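Local atomic coordinates of penicillin-binding protein activator LpoB (Escherichia coli, PDB entry 4Q6Z), a protein that probably regulates peptidoglycan synthesis from the outer membrane as the activator of penicillin-binding protein 1B. Residues L66-A69 and K70-G74. Sequence-based numbering, arbitrary orientation.
Sequences LSMA and KQQLG
Met-68 runs alongside the side chain of Gln-72, one helical turn further on, the two pointing the same way. The thioether chain bends at both chi2 and chi3, which turns its methyl CE toward the amide of Gln-72, though the placement of these ends is approximate. The oxygen OE1 of this amide is hydrogen-bonded to ND2 of Asn-93. On another side of the helix, Lys-70 sets its CG anti to the carbonyl carbon (chi1 -68°) and stays extended beyond it, lying back along the preceding turn; its CE passes 4.0 Å from CD1 of Leu-66, the two side chains crossing at a slant. All this belongs to the last turns of helix 63-73, packed in this C-terminal domain of LpoB against helix 84-93: Leu-66 and Lys-70 both touch Ile-90, while Ala-69 and Leu-73 meet Asn-93. In the backbone, N of Gln-71 reaches O of Ser-67 almost straight at 3.0 Å, but the bond from N of Leu-73 to O of Ala-69, 2.8 Å long, is bent to 144° as the helix nears its end. Gly-74 then takes a positive phi and closes a Schellman motif, its N bonded to O of Gln-71 at 3.0 Å.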
loop_
_atom_site.group_PDB
_atom_site.type_symbol
_atom_site.label_atom_id
_atom_site.label_comp_id
_atom_site.label_asym_id
_atom_site.label_seq_id
_atom_site.Cartn_x
_atom_site.Cartn_y
_atom_site.Cartn_z
ATOM N N LEU A 66 8.121 -10.317 -4.865
ATOM C CA LEU A 66 6.673 -10.509 -4.755
ATOM C C LEU A 66 6.167 -11.575 -5.746
ATOM O O LEU A 66 5.527 -12.571 -5.351
ATOM C CB LEU A 66 5.954 -9.170 -4.970
ATOM C CG LEU A 66 4.430 -9.204 -5.249
ATOM C CD1 LEU A 66 3.660 -9.688 -4.024
ATOM C CD2 LEU A 66 3.886 -7.858 -5.751
ATOM N N SER A 67 6.471 -11.394 -7.026
ATOM C CA SER A 67 5.993 -12.362 -8.012
ATOM C C SER A 67 6.609 -13.750 -7.765
ATOM O O SER A 67 5.942 -14.781 -7.882
ATOM C CB SER A 67 6.172 -11.878 -9.455
ATOM O OG SER A 67 5.081 -12.357 -10.256
ATOM N N MET A 68 7.868 -13.756 -7.369
ATOM C CA MET A 68 8.565 -14.980 -7.027
ATOM C C MET A 68 7.872 -15.713 -5.878
ATOM O O MET A 68 7.706 -16.936 -5.908
ATOM C CB MET A 68 10.007 -14.619 -6.639
ATOM C CG MET A 68 10.880 -15.802 -6.210
ATOM S SD MET A 68 11.562 -15.583 -4.556
ATOM C CE MET A 68 11.015 -17.110 -3.832
ATOM N N ALA A 69 7.471 -14.950 -4.871
ATOM C CA ALA A 69 6.826 -15.500 -3.679
ATOM C C ALA A 69 5.445 -16.060 -3.984
ATOM O O ALA A 69 4.999 -17.029 -3.351
ATOM C CB ALA A 69 6.732 -14.436 -2.606
ATOM N N LYS A 70 4.770 -15.450 -4.956
ATOM C CA LYS A 70 3.488 -15.964 -5.447
ATOM C C LYS A 70 3.641 -17.293 -6.181
ATOM O O LYS A 70 2.890 -18.228 -5.922
ATOM C CB LYS A 70 2.817 -14.956 -6.373
ATOM C CG LYS A 70 2.351 -13.693 -5.682
ATOM C CD LYS A 70 1.809 -12.685 -6.677
ATOM C CE LYS A 70 0.884 -11.697 -5.989
ATOM N NZ LYS A 70 0.393 -10.637 -6.905
ATOM N N GLN A 71 4.605 -17.360 -7.096
ATOM C CA GLN A 71 5.012 -18.651 -7.692
ATOM C C GLN A 71 5.254 -19.698 -6.605
ATOM O O GLN A 71 4.606 -20.749 -6.571
ATOM C CB GLN A 71 6.248 -18.494 -8.586
ATOM C CG GLN A 71 5.980 -17.661 -9.827
ATOM C CD GLN A 71 7.177 -17.559 -10.761
ATOM O OE1 GLN A 71 7.667 -18.570 -11.265
ATOM N NE2 GLN A 71 7.649 -16.330 -11.004
ATOM N N GLN A 72 6.142 -19.364 -5.680
ATOM C CA GLN A 72 6.390 -20.210 -4.512
ATOM C C GLN A 72 5.096 -20.651 -3.872
ATOM O O GLN A 72 4.876 -21.840 -3.651
ATOM C CB GLN A 72 7.222 -19.448 -3.481
ATOM C CG GLN A 72 8.698 -19.684 -3.629
ATOM C CD GLN A 72 9.440 -19.674 -2.330
ATOM O OE1 GLN A 72 8.860 -19.704 -1.245
ATOM N NE2 GLN A 72 10.747 -19.680 -2.435
ATOM N N LEU A 73 4.237 -19.672 -3.599
ATOM C CA LEU A 73 2.996 -19.907 -2.850
ATOM C C LEU A 73 1.857 -20.499 -3.702
ATOM O O LEU A 73 0.820 -20.877 -3.161
ATOM C CB LEU A 73 2.526 -18.628 -2.130
ATOM C CG LEU A 73 3.120 -18.405 -0.725
ATOM C CD1 LEU A 73 2.939 -16.977 -0.244
ATOM C CD2 LEU A 73 2.533 -19.369 0.301
ATOM N N GLY A 74 2.071 -20.597 -5.014
ATOM C CA GLY A 74 1.024 -21.039 -5.954
ATOM C C GLY A 74 -0.141 -20.078 -6.167
ATOM O O GLY A 74 -1.299 -20.461 -6.027
#